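Local coordinates for protein glucanase (Clostridium thermocellum, PDB 5GXX) that probably hydrolyses internal beta-1,4-glucosidic bonds of cellulose, as a family 9 endoglucanase of the clostridial cellulosome that carries a cellulose-binding domain, at residues H54-N58 with L59-Y63; I157-N161 with D162-R166; S182-T185 with A186-G189; D317-D321 with P322-Q326; I556-P559 with Q560-F564. The protein carries 1 engineered substitution. All blocks are in the same frame, centred on the assembly; numbering follows the deposited sequence. Where two conformers were deposited one is given.

Contact 1. Residues H54-N58 with L59-Y63; sequences HVKFN and LPMAY
M61 reaches back to K56 because its first two torsions are near trans (chi1 -161°, chi2 -159°) and the chain then bends at chi3 (-58°). The methyl CE of M61 ends 3.7 Å from CB of K56. On its way the M61 side chain runs alongside that of N58, both pointing the same way. CG of F57 sits beside its own backbone N, and the ring leads away from the helix. CB of F57 stays behind and touches the proline ring, 3.7 Å from CG of P60. Strand 56-57 here passes straight into helix 58-75, with F57 at the N-cap position. Two backbone bonds close the first turn. N of M61 gives to O of F57 at 3.1 Å. N of A62 gives to O of N58 at 2.8 Å. CD of P60 also lies close to the F57 carbonyl oxygen, at 3.3 Å. The polar ends are bonded to other parts of the fold. NZ of K56 bonds to the carbonyls of G46 and V44, and OD1 of N58 to the hydroxyl of Y98. The side chain of F57 is about 4 Å from a bound Tris molecule, probably from the crystallisation liquor, and its ring meets Y191 edge-to-face. All the touching residues are buried. The turn is therefore held by its two backbone bonds, with the F57/P60 and K56/M61 carbon contacts beside them, while the buried amide of N58 and ammonium of K56 find partners in neighbouring parts of the catalytic domain.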
loop_
_atom_site.group_PDB
_atom_site.type_symbol
_atom_site.label_atom_id
_atom_site.label_comp_id
_atom_site.label_asym_id
_atom_site.label_seq_id
_atom_site.Cartn_x
_atom_site.Cartn_y
_atom_site.Cartn_z
ATOM N N HIS A 54 -25.614 -10.890 11.323
ATOM C CA HIS A 54 -26.656 -9.901 11.102
ATOM C C HIS A 54 -27.629 -10.264 9.975
ATOM O O HIS A 54 -28.349 -9.416 9.446
ATOM C CB HIS A 54 -26.049 -8.497 10.947
ATOM C CG HIS A 54 -25.211 -8.098 12.121
ATOM N ND1 HIS A 54 -23.835 -8.060 12.091
ATOM C CD2 HIS A 54 -25.565 -7.819 13.399
ATOM C CE1 HIS A 54 -23.377 -7.736 13.288
ATOM N NE2 HIS A 54 -24.407 -7.589 14.101
ATOM N N VAL A 55 -27.677 -11.541 9.625
ATOM C CA VAL A 55 -28.641 -12.015 8.643
ATOM C C VAL A 55 -29.988 -12.267 9.310
ATOM O O VAL A 55 -30.033 -12.737 10.448
ATOM C CB VAL A 55 -28.156 -13.313 7.970
ATOM C CG1 VAL A 55 -29.133 -13.750 6.862
ATOM C CG2 VAL A 55 -26.772 -13.120 7.379
ATOM N N LYS A 56 -31.073 -11.955 8.606
ATOM C CA LYS A 56 -32.411 -12.379 8.998
ATOM C C LYS A 56 -32.739 -13.621 8.160
ATOM O O LYS A 56 -32.999 -13.557 6.949
ATOM C CB LYS A 56 -33.428 -11.231 8.854
ATOM C CG LYS A 56 -33.039 -9.936 9.558
ATOM C CD LYS A 56 -34.129 -8.882 9.376
ATOM C CE LYS A 56 -33.648 -7.528 9.809
ATOM N NZ LYS A 56 -34.732 -6.544 9.571
ATOM N N PHE A 57 -32.664 -14.783 8.801
ATOM C CA PHE A 57 -32.947 -16.069 8.167
ATOM C C PHE A 57 -34.326 -16.520 8.626
ATOM O O PHE A 57 -34.470 -16.958 9.766
ATOM C CB PHE A 57 -31.951 -17.157 8.580
ATOM C CG PHE A 57 -30.602 -17.091 7.901
ATOM C CD1 PHE A 57 -30.473 -17.354 6.546
ATOM C CD2 PHE A 57 -29.438 -16.921 8.654
ATOM C CE1 PHE A 57 -29.209 -17.370 5.950
ATOM C CE2 PHE A 57 -28.169 -16.927 8.074
ATOM C CZ PHE A 57 -28.053 -17.162 6.702
ATOM N N ASN A 58 -35.343 -16.419 7.780
ATOM C CA ASN A 58 -36.712 -16.595 8.259
ATOM C C ASN A 58 -37.066 -17.988 8.761
ATOM O O ASN A 58 -37.977 -18.100 9.576
ATOM C CB ASN A 58 -37.746 -16.211 7.188
ATOM C CG ASN A 58 -37.924 -14.714 7.022
ATOM O OD1 ASN A 58 -36.990 -13.941 7.228
ATOM N ND2 ASN A 58 -39.147 -14.302 6.668
ATOM N N LEU A 59 -36.400 -19.032 8.270
ATOM C CA LEU A 59 -36.745 -20.385 8.711
ATOM C C LEU A 59 -36.429 -20.555 10.203
ATOM O O LEU A 59 -37.345 -20.841 10.977
ATOM C CB LEU A 59 -36.141 -21.489 7.826
ATOM C CG LEU A 59 -36.451 -22.948 8.196
ATOM C CD1 LEU A 59 -37.951 -23.230 8.272
ATOM C CD2 LEU A 59 -35.786 -23.874 7.185
ATOM N N PRO A 60 -35.160 -20.405 10.632
ATOM C CA PRO A 60 -34.963 -20.486 12.084
ATOM C C PRO A 60 -35.603 -19.331 12.859
ATOM O O PRO A 60 -35.904 -19.495 14.042
ATOM C CB PRO A 60 -33.434 -20.463 12.235
ATOM C CG PRO A 60 -32.971 -19.705 10.997
ATOM C CD PRO A 60 -33.878 -20.237 9.928
ATOM N N MET A 61 -35.837 -18.182 12.229
ATOM C CA MET A 61 -36.456 -17.094 12.965
ATOM C C MET A 61 -37.881 -17.454 13.316
ATOM O O MET A 61 -38.302 -17.307 14.477
ATOM C CB MET A 61 -36.441 -15.777 12.188
ATOM C CG MET A 61 -36.654 -14.585 13.106
ATOM S SD MET A 61 -37.228 -13.072 12.319
ATOM C CE MET A 61 -35.958 -12.721 11.110
ATOM N N ALA A 62 -38.607 -17.964 12.317
ATOM C CA ALA A 62 -39.992 -18.338 12.524
ATOM C C ALA A 62 -40.059 -19.548 13.447
ATOM O O ALA A 62 -40.920 -19.601 14.316
ATOM C CB ALA A 62 -40.670 -18.604 11.185
ATOM N N TYR A 63 -39.122 -20.486 13.319
ATOM C CA TYR A 63 -39.102 -21.664 14.188
ATOM C C TYR A 63 -39.001 -21.190 15.625
ATOM O O TYR A 63 -39.742 -21.651 16.506
ATOM C CB TYR A 63 -37.935 -22.598 13.846
ATOM C CG TYR A 63 -37.562 -23.512 14.996
ATOM C CD1 TYR A 63 -38.221 -24.725 15.182
ATOM C CD2 TYR A 63 -36.560 -23.142 15.903
ATOM C CE1 TYR A 63 -37.903 -25.564 16.244
ATOM C CE2 TYR A 63 -36.231 -23.983 16.979
ATOM C CZ TYR A 63 -36.920 -25.176 17.139
ATOM O OH TYR A 63 -36.625 -26.035 18.176
#

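Contact 2. Residues I157-N161 with D162-R166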
loop_
_atom_site.group_PDB
_atom_site.type_symbol
_atom_site.label_atom_id
_atom_site.label_comp_id
_atom_site.label_asym_id
_atom_site.label_seq_id
_atom_site.Cartn_x
_atom_site.Cartn_y
_atom_site.Cartn_z
ATOM N N ILE A 157 -52.916 -17.555 18.999
ATOM C CA ILE A 157 -53.564 -18.084 20.203
ATOM C C ILE A 157 -53.049 -17.367 21.452
ATOM O O ILE A 157 -53.811 -16.789 22.231
ATOM C CB ILE A 157 -53.296 -19.594 20.403
ATOM C CG1 ILE A 157 -53.712 -20.376 19.157
ATOM C CG2 ILE A 157 -53.935 -20.136 21.691
ATOM C CD1 ILE A 157 -53.354 -21.859 19.206
ATOM N N VAL A 158 -51.737 -17.420 21.648
ATOM C CA VAL A 158 -51.187 -16.979 22.921
ATOM C C VAL A 158 -51.211 -15.463 23.089
ATOM O O VAL A 158 -51.193 -14.972 24.225
ATOM C CB VAL A 158 -49.791 -17.607 23.200
ATOM C CG1 VAL A 158 -49.856 -19.103 23.013
ATOM C CG2 VAL A 158 -48.692 -17.023 22.317
ATOM N N LEU A 159 -51.257 -14.736 21.972
ATOM C CA LEU A 159 -51.352 -13.276 21.984
ATOM C C LEU A 159 -52.723 -12.752 21.534
ATOM O O LEU A 159 -52.900 -11.542 21.369
ATOM C CB LEU A 159 -50.235 -12.643 21.143
ATOM C CG LEU A 159 -48.790 -13.024 21.505
ATOM C CD1 LEU A 159 -47.781 -12.375 20.571
ATOM C CD2 LEU A 159 -48.496 -12.638 22.954
ATOM N N LYS A 160 -53.682 -13.666 21.372
ATOM C CA LYS A 160 -55.085 -13.310 21.138
ATOM C C LYS A 160 -55.166 -12.273 20.022
ATOM O O LYS A 160 -55.727 -11.179 20.167
ATOM C CB LYS A 160 -55.735 -12.790 22.423
ATOM C CG LYS A 160 -55.835 -13.815 23.539
ATOM C CD LYS A 160 -56.731 -13.277 24.645
ATOM C CE LYS A 160 -56.825 -14.227 25.833
ATOM N NZ LYS A 160 -57.260 -15.590 25.423
ATOM N N ASN A 161 -54.557 -12.618 18.898
ATOM C CA ASN A 161 -54.351 -11.652 17.835
ATOM C C ASN A 161 -54.923 -12.134 16.504
ATOM O O ASN A 161 -54.400 -13.056 15.891
ATOM C CB ASN A 161 -52.850 -11.382 17.727
ATOM C CG ASN A 161 -52.523 -10.204 16.834
ATOM O OD1 ASN A 161 -52.813 -10.216 15.635
ATOM N ND2 ASN A 161 -51.898 -9.190 17.409
ATOM N N ASP A 162 -55.985 -11.488 16.025
ATOM C CA ASP A 162 -56.622 -11.970 14.802
ATOM C C ASP A 162 -55.814 -11.723 13.527
ATOM O O ASP A 162 -55.979 -12.447 12.545
ATOM C CB ASP A 162 -58.052 -11.427 14.670
ATOM C CG ASP A 162 -59.028 -12.154 15.585
ATOM O OD1 ASP A 162 -58.876 -13.380 15.802
ATOM O OD2 ASP A 162 -59.954 -11.499 16.103
ATOM N N THR A 163 -54.941 -10.721 13.547
ATOM C CA THR A 163 -54.063 -10.437 12.420
ATOM C C THR A 163 -53.104 -11.611 12.241
ATOM O O THR A 163 -52.918 -12.096 11.127
ATOM C CB THR A 163 -53.290 -9.115 12.626
ATOM O OG1 THR A 163 -54.214 -8.021 12.632
ATOM C CG2 THR A 163 -52.256 -8.865 11.536
ATOM N N TYR A 164 -52.512 -12.077 13.337
ATOM C CA TYR A 164 -51.574 -13.182 13.214
ATOM C C TYR A 164 -52.254 -14.408 12.601
ATOM O O TYR A 164 -51.657 -15.091 11.767
ATOM C CB TYR A 164 -50.883 -13.522 14.547
ATOM C CG TYR A 164 -50.005 -12.418 15.112
ATOM C CD1 TYR A 164 -49.462 -11.424 14.298
ATOM C CD2 TYR A 164 -49.727 -12.359 16.476
ATOM C CE1 TYR A 164 -48.668 -10.404 14.824
ATOM C CE2 TYR A 164 -48.955 -11.350 17.000
ATOM C CZ TYR A 164 -48.426 -10.374 16.180
ATOM O OH TYR A 164 -47.639 -9.385 16.734
ATOM N N LEU A 165 -53.507 -14.661 12.972
ATOM C CA LEU A 165 -54.244 -15.814 12.465
ATOM C C LEU A 165 -54.545 -15.659 10.975
ATOM O O LEU A 165 -54.431 -16.616 10.208
ATOM C CB LEU A 165 -55.541 -16.041 13.258
ATOM C CG LEU A 165 -56.398 -17.207 12.749
ATOM C CD1 LEU A 165 -55.686 -18.567 12.782
ATOM C CD2 LEU A 165 -57.718 -17.269 13.500
ATOM N N ARG A 166 -54.901 -14.440 10.575
ATOM C CA ARG A 166 -55.149 -14.142 9.169
ATOM C C ARG A 166 -53.920 -14.468 8.310
ATOM O O ARG A 166 -54.041 -15.132 7.272
ATOM C CB ARG A 166 -55.567 -12.679 9.012
ATOM C CG ARG A 166 -55.762 -12.227 7.568
ATOM C CD ARG A 166 -56.188 -10.756 7.502
ATOM N NE ARG A 166 -56.218 -10.233 6.136
ATOM C CZ ARG A 166 -57.239 -10.380 5.284
ATOM N NH1 ARG A 166 -58.322 -11.069 5.630
ATOM N NH2 ARG A 166 -57.156 -9.857 4.063
HETATM O O HOH W 1 -55.369 -7.951 15.047
#
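D162 opens helix 162-178 directly after N161, and its CB touches only the backbone of N161, 3.7 Å from C. T163 comes next. Its CB lies 3.2 Å from OD1 of N161. Its hydroxyl OG1 is 2.7 Å from a water, which in turn makes a weak bond to the same OD1. Y164 makes most of the contact on the side of the second helix. Its backbone N gives to OD1 of N161 at 3.0 Å. The donor is tilted 31° from the plane of the amide carbonyl. This is the side-chain N-cap of the helix. It follows at once on a Schellman motif that ends helix 142-158, with K160 as the C-prime residue at positive phi. Two helices of the family 9 catalytic domain, an (alpha/alpha)6 barrel in this family, are thus joined by a very short link. CG of N161 is anti to its own backbone N (chi1 -169°), which lays the amide over one face of the Y164 ring. The two planes are 10° apart and stacked, with CG of N161 3.5 Å from CD2 of Y164 and offset toward the rim. L159 comes in at the edge of the same ring, its CD1 3.9 Å from CE2 of Y164. The phenol end of Y164 bonds to D97 of helix 85-101. L165 then gives its N to O of N161, a weak bond of 3.4 Å. Its side chain packs on L208 and T212 of helix 198-212.

Contact 3. Residues S182-T185 with A186-G189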
loop_
_atom_site.group_PDB
_atom_site.type_symbol
_atom_site.label_atom_id
_atom_site.label_comp_id
_atom_site.label_asym_id
_atom_site.label_seq_id
_atom_site.Cartn_x
_atom_site.Cartn_y
_atom_site.Cartn_z
ATOM N N SER A 182 -38.160 -25.307 -3.974
ATOM C CA SER A 182 -37.279 -24.902 -5.079
ATOM C C SER A 182 -36.930 -23.410 -5.082
ATOM O O SER A 182 -35.843 -23.013 -5.504
ATOM C CB SER A 182 -37.846 -25.355 -6.433
ATOM O OG SER A 182 -38.962 -24.570 -6.821
ATOM N N THR A 183 -37.826 -22.579 -4.558
ATOM C CA THR A 183 -37.549 -21.148 -4.472
ATOM C C THR A 183 -36.869 -20.724 -3.175
ATOM O O THR A 183 -36.710 -19.531 -2.932
ATOM C CB THR A 183 -38.808 -20.286 -4.685
ATOM O OG1 THR A 183 -39.725 -20.454 -3.598
ATOM C CG2 THR A 183 -39.475 -20.689 -5.989
ATOM N N TYR A 184 -36.510 -21.708 -2.355
ATOM C CA TYR A 184 -35.771 -21.469 -1.127
ATOM C C TYR A 184 -34.301 -21.796 -1.377
ATOM O O TYR A 184 -33.894 -22.959 -1.314
ATOM C CB TYR A 184 -36.391 -22.292 0.007
ATOM C CG TYR A 184 -35.725 -22.154 1.366
ATOM C CD1 TYR A 184 -35.794 -20.958 2.073
ATOM C CD2 TYR A 184 -35.070 -23.239 1.962
ATOM C CE1 TYR A 184 -35.184 -20.830 3.325
ATOM C CE2 TYR A 184 -34.464 -23.126 3.219
ATOM C CZ TYR A 184 -34.525 -21.914 3.892
ATOM O OH TYR A 184 -33.933 -21.785 5.127
ATOM N N THR A 185 -33.530 -20.766 -1.724
ATOM C CA THR A 185 -32.127 -20.908 -2.118
ATOM C C THR A 185 -31.123 -20.016 -1.377
ATOM O O THR A 185 -29.964 -20.414 -1.198
ATOM C CB THR A 185 -31.929 -20.697 -3.652
ATOM O OG1 THR A 185 -32.299 -19.359 -4.006
ATOM C CG2 THR A 185 -32.731 -21.729 -4.465
ATOM N N ALA A 186 -31.550 -18.838 -0.925
ATOM C CA ALA A 186 -30.627 -17.844 -0.395
ATOM C C ALA A 186 -29.956 -18.323 0.890
ATOM O O ALA A 186 -28.885 -17.831 1.249
ATOM C CB ALA A 186 -31.338 -16.519 -0.171
ATOM N N ALA A 187 -30.590 -19.279 1.572
ATOM C CA ALA A 187 -30.065 -19.805 2.839
ATOM C C ALA A 187 -29.293 -21.116 2.671
ATOM O O ALA A 187 -28.912 -21.741 3.663
ATOM C CB ALA A 187 -31.189 -19.980 3.850
ATOM N N ASN A 188 -29.048 -21.552 1.438
ATOM C CA ASN A 188 -28.320 -22.801 1.255
ATOM C C ASN A 188 -26.908 -22.773 1.819
ATOM O O ASN A 188 -26.146 -21.833 1.586
ATOM C CB ASN A 188 -28.240 -23.169 -0.216
ATOM C CG ASN A 188 -29.565 -23.644 -0.758
ATOM O OD1 ASN A 188 -30.558 -23.740 -0.029
ATOM N ND2 ASN A 188 -29.580 -23.968 -2.041
ATOM N N GLY A 189 -26.593 -23.822 2.572
ATOM C CA GLY A 189 -25.330 -23.936 3.277
ATOM C C GLY A 189 -25.388 -23.284 4.648
ATOM O O GLY A 189 -24.458 -23.484 5.422
HETATM O O HOH W 2 -32.461 -25.102 -3.033
#
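Y184, just before a type I beta turn from T185 to N188, lays its ring end against A187 inside that turn. The turn lies in the loop between helices 162-178 and 198-212. The Y184 side chain starts at CB with CG anti to the backbone N (chi1 180°). This carries the ring forward along the chain toward the turn. Farther out, CE1 of Y184 comes within 4.1 Å of CB of A187. CZ is closer, 3.9 Å from the same methyl. The hydroxyl OH of Y184 is the nearest, at 3.5 Å from CB of A187. The methyl lies obliquely to the ring. The hydroxyl is also held from outside, by a hydrogen bond with the carbonyl O of Y191. The Y184 ring further packs on that of Y110, whose hydroxyl also bonds the turn backbone, at N of T185 and N of A186. Y184 is buried, while T185 and N188 face solvent. The turn itself is closed by N of N188 giving to O of T185 at 3.0 Å. That bond is nearly straight at the hydrogen, 166°. The N188 amide folds back over the turn, with CG 3.3 Å from O of T185. One water joins the two arms: it gives to O of Y184 at 3.1 Å and accepts from ND2 of N188 at 3.3 Å.

Contact 4. Residues D317-D321 with P322-Q326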
loop_
_atom_site.group_PDB
_atom_site.type_symbol
_atom_site.label_atom_id
_atom_site.label_comp_id
_atom_site.label_asym_id
_atom_site.label_seq_id
_atom_site.Cartn_x
_atom_site.Cartn_y
_atom_site.Cartn_z
ATOM N N ASP A 317 -46.218 -34.300 30.856
ATOM C CA ASP A 317 -47.350 -33.622 31.482
ATOM C C ASP A 317 -48.693 -34.004 30.876
ATOM O O ASP A 317 -49.737 -33.770 31.502
ATOM C CB ASP A 317 -47.171 -32.110 31.375
ATOM C CG ASP A 317 -46.181 -31.571 32.380
ATOM O OD1 ASP A 317 -45.862 -32.295 33.351
ATOM O OD2 ASP A 317 -45.728 -30.421 32.201
ATOM N N SER A 318 -48.672 -34.583 29.678
ATOM C CA SER A 318 -49.903 -34.871 28.938
ATOM C C SER A 318 -50.368 -36.317 29.086
ATOM O O SER A 318 -51.417 -36.685 28.553
ATOM C CB SER A 318 -49.722 -34.563 27.452
ATOM O OG SER A 318 -48.970 -35.586 26.825
ATOM N N ILE A 319 -49.577 -37.128 29.782
ATOM C CA ILE A 319 -49.884 -38.539 29.988
ATOM C C ILE A 319 -50.021 -38.866 31.469
ATOM O O ILE A 319 -49.640 -38.071 32.328
ATOM C CB ILE A 319 -48.822 -39.476 29.354
ATOM C CG1 ILE A 319 -47.449 -39.336 30.030
ATOM C CG2 ILE A 319 -48.742 -39.251 27.849
ATOM C CD1 ILE A 319 -46.421 -40.352 29.582
ATOM N N ASN A 320 -50.532 -40.061 31.751
ATOM C CA ASN A 320 -50.785 -40.497 33.123
ATOM C C ASN A 320 -49.868 -41.577 33.687
ATOM O O ASN A 320 -49.747 -41.687 34.905
ATOM C CB ASN A 320 -52.238 -40.957 33.270
ATOM C CG ASN A 320 -53.227 -39.818 33.140
ATOM O OD1 ASN A 320 -52.962 -38.689 33.565
ATOM N ND2 ASN A 320 -54.382 -40.108 32.552
ATOM N N ASP A 321 -49.227 -42.363 32.826
ATOM C CA ASP A 321 -48.383 -43.456 33.295
ATOM C C ASP A 321 -47.245 -42.946 34.173
ATOM O O ASP A 321 -46.401 -42.177 33.717
ATOM C CB ASP A 321 -47.797 -44.274 32.145
ATOM C CG ASP A 321 -47.117 -45.540 32.642
ATOM O OD1 ASP A 321 -47.829 -46.443 33.131
ATOM O OD2 ASP A 321 -45.877 -45.636 32.593
ATOM N N PRO A 322 -47.209 -43.392 35.436
ATOM C CA PRO A 322 -46.209 -42.870 36.363
ATOM C C PRO A 322 -44.764 -43.154 35.941
ATOM O O PRO A 322 -43.923 -42.256 36.062
ATOM C CB PRO A 322 -46.537 -43.594 37.675
ATOM C CG PRO A 322 -48.010 -43.902 37.567
ATOM C CD PRO A 322 -48.200 -44.251 36.114
ATOM N N ALA A 323 -44.482 -44.363 35.459
ATOM C CA ALA A 323 -43.124 -44.711 35.048
ATOM C C ALA A 323 -42.647 -43.905 33.833
ATOM O O ALA A 323 -41.516 -43.426 33.830
ATOM C CB ALA A 323 -42.960 -46.220 34.828
ATOM N N LEU A 324 -43.502 -43.749 32.824
ATOM C CA LEU A 324 -43.175 -42.911 31.667
ATOM C C LEU A 324 -42.998 -41.445 32.056
ATOM O O LEU A 324 -42.045 -40.800 31.616
ATOM C CB LEU A 324 -44.212 -43.048 30.541
ATOM C CG LEU A 324 -44.344 -44.376 29.776
ATOM C CD1 LEU A 324 -45.544 -44.330 28.835
ATOM C CD2 LEU A 324 -43.089 -44.769 28.997
ATOM N N LYS A 325 -43.899 -40.922 32.883
ATOM C CA LYS A 325 -43.786 -39.541 33.341
ATOM C C LYS A 325 -42.453 -39.279 34.031
ATOM O O LYS A 325 -41.784 -38.286 33.738
ATOM C CB LYS A 325 -44.933 -39.168 34.287
ATOM C CG LYS A 325 -46.239 -38.907 33.588
ATOM C CD LYS A 325 -47.404 -38.886 34.582
ATOM C CE LYS A 325 -47.595 -37.515 35.198
ATOM N NZ LYS A 325 -48.174 -36.487 34.284
ATOM N N GLN A 326 -42.062 -40.162 34.947
ATOM C CA GLN A 326 -40.806 -40.010 35.688
ATOM C C GLN A 326 -39.590 -40.117 34.767
ATOM O O GLN A 326 -38.647 -39.316 34.856
ATOM C CB GLN A 326 -40.725 -41.085 36.769
ATOM C CG GLN A 326 -39.472 -41.025 37.620
ATOM C CD GLN A 326 -39.510 -42.057 38.722
ATOM O OE1 GLN A 326 -38.992 -43.165 38.574
ATOM N NE2 GLN A 326 -40.148 -41.705 39.831
HETATM O O HOH W 3 -51.041 -37.131 34.956
HETATM O O HOH W 4 -46.159 -46.890 35.658
#
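I319 and L324 form the close-packed side of this contact. CD1 of I319 lies 3.6 Å from CB of L324, and the two side chains cross at about a right angle. CG1 of I319 stands between its own backbone N and carbonyl carbon (chi1 65°), a position that turns the branch toward the helix that follows. The same CG1 touches K325, whose chain slides past I319 in the opposite direction. L324 also packs against the carboxylate of D321, with CG 3.4 Å from OD2. D321 is the N-cap residue of helix 322-340 and caps through this carboxylate. N of L324 gives to OD2 of D321 at 3.0 Å, on the anti side of the oxygen and 23° out of the carboxylate plane. N of K325 gives to O of D321 at 2.9 Å. The short loop 319-321 thereby links helix 301-318 to the next helix of the catalytic domain, and P322 is the first residue of that second helix. The lysine chain curls, bent at chi3 (86°) and chi4, and brings its ammonium back to the preceding loop. NZ of K325 gives to O of I319 at 2.9 Å, close to the line of the carbonyl bond, and also bonds to O of A316. The outer side is wetter. A water gives to OD1 of N320 at 2.8 Å and accepts from NZ of K325. A second water gives to OD1 of D321 and accepts from N of A323 at 3.0 Å. D317 is turned to other partners, with OD2 in a salt bridge to R424 and a hydrogen bond with Y75.

Contact 5. Residues I556-P559 with Q560-F564; sequences IAAP and QGTKF
P559 and T562 set their side chains obliquely across each other, with CB of P559 3.9 Å from CG2 of T562. The hydroxyl of T562 points at the proline carbonyl. OG1 sits between the threonine N and carbonyl carbon (chi1 64°), and from there it gives to O of P559 at 2.7 Å, in the carbonyl plane. N of T562 gives to the same oxygen at 3.1 Å, but from above that plane. One carbonyl oxygen is therefore gripped by two donors of one residue, which should limit the rotation of the T562 side chain. A558 points toward the following loop. Its methyl CB lies 3.5 Å from OG1 of T562 and 3.6 Å from CZ of F564, oblique to the ring. The F564 ring also meets that of Y497. The carbonyl of A558 bonds to ND1 of H459. G561, with a positive phi of 99°, takes the third position of the turn, where glycine is common. The geometry is that of a type II beta turn from P559 to T562, which turns the chain out of the end of strand 549-557 in the C-terminal beta-sheet region.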
loop_
_atom_site.group_PDB
_atom_site.type_symbol
_atom_site.label_atom_id
_atom_site.label_comp_id
_atom_site.label_asym_id
_atom_site.label_seq_id
_atom_site.Cartn_x
_atom_site.Cartn_y
_atom_site.Cartn_z
ATOM N N ILE A 556 2.244 23.489 13.082
ATOM C CA ILE A 556 2.022 24.879 13.476
ATOM C C ILE A 556 3.417 25.477 13.651
ATOM O O ILE A 556 4.196 24.998 14.468
ATOM C CB ILE A 556 1.182 24.936 14.768
ATOM C CG1 ILE A 556 -0.133 24.169 14.580
ATOM C CG2 ILE A 556 0.931 26.386 15.192
ATOM C CD1 ILE A 556 -0.775 23.679 15.877
ATOM N N ALA A 557 3.747 26.484 12.846
ATOM C CA ALA A 557 5.144 26.917 12.706
ATOM C C ALA A 557 5.304 28.427 12.815
ATOM O O ALA A 557 4.588 29.185 12.168
ATOM C CB ALA A 557 5.728 26.440 11.379
ATOM N N ALA A 558 6.238 28.843 13.658
ATOM C CA ALA A 558 6.791 30.194 13.615
ATOM C C ALA A 558 7.781 30.247 12.453
ATOM O O ALA A 558 8.165 29.203 11.924
ATOM C CB ALA A 558 7.493 30.485 14.912
ATOM N N PRO A 559 8.189 31.460 12.036
ATOM C CA PRO A 559 9.083 31.568 10.885
ATOM C C PRO A 559 10.386 30.796 11.058
ATOM O O PRO A 559 10.919 30.726 12.167
ATOM C CB PRO A 559 9.323 33.079 10.782
ATOM C CG PRO A 559 8.068 33.669 11.328
ATOM C CD PRO A 559 7.701 32.780 12.474
ATOM N N GLN A 560 10.861 30.170 9.982
ATOM C CA GLN A 560 12.151 29.498 10.013
ATOM C C GLN A 560 13.226 30.497 10.437
ATOM O O GLN A 560 13.240 31.636 9.964
ATOM C CB GLN A 560 12.467 28.930 8.634
ATOM C CG GLN A 560 13.702 28.061 8.570
ATOM C CD GLN A 560 14.269 28.034 7.172
ATOM O OE1 GLN A 560 13.518 28.012 6.194
ATOM N NE2 GLN A 560 15.593 28.057 7.063
ATOM N N GLY A 561 14.096 30.065 11.346
ATOM C CA GLY A 561 15.163 30.910 11.875
ATOM C C GLY A 561 14.853 31.536 13.220
ATOM O O GLY A 561 15.770 31.943 13.928
ATOM N N THR A 562 13.577 31.584 13.600
ATOM C CA THR A 562 13.208 32.080 14.925
ATOM C C THR A 562 13.467 31.048 16.024
ATOM O O THR A 562 13.546 29.849 15.752
ATOM C CB THR A 562 11.753 32.590 14.990
ATOM O OG1 THR A 562 10.848 31.505 14.747
ATOM C CG2 THR A 562 11.532 33.691 13.972
ATOM N N LYS A 563 13.627 31.532 17.252
ATOM C CA LYS A 563 14.080 30.702 18.366
ATOM C C LYS A 563 13.161 30.785 19.584
ATOM O O LYS A 563 13.539 30.360 20.677
ATOM C CB LYS A 563 15.517 31.063 18.772
ATOM C CG LYS A 563 16.528 31.140 17.631
ATOM C CD LYS A 563 16.934 29.772 17.119
ATOM C CE LYS A 563 17.947 29.919 15.995
ATOM N NZ LYS A 563 18.374 28.592 15.499
ATOM N N PHE A 564 11.946 31.297 19.397
ATOM C CA PHE A 564 11.028 31.516 20.515
ATOM C C PHE A 564 9.979 30.430 20.749
ATOM O O PHE A 564 9.489 30.314 21.871
ATOM C CB PHE A 564 10.332 32.880 20.424
ATOM C CG PHE A 564 9.474 33.057 19.202
ATOM C CD1 PHE A 564 8.204 32.494 19.132
ATOM C CD2 PHE A 564 9.934 33.789 18.119
ATOM C CE1 PHE A 564 7.419 32.667 18.008
ATOM C CE2 PHE A 564 9.155 33.983 16.996
ATOM C CZ PHE A 564 7.888 33.414 16.937
#

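Overall arrangement
Along the chain the five contacts follow in series, contact 1 first and contact 5 last. Contacts 1 to 4 belong to the helical family 9 catalytic domain. Contact 1 is the most central, and it touches contact 3: CD2 of L59 lies 3.5 Å from OH of Y184, so the start of helix 58-75 packs on the loop 182-189. Contact 2 joins helices 142-158 and 162-178, its centre about 20 Å from that of contact 1. Contact 4 links helices 301-318 and 322-340 at the surface, about 32 Å from contact 2 between centres. Contact 5 lies in the C-terminal beta region, about 92 Å from contact 4 between centres. Helical and beta parts thus lie far apart.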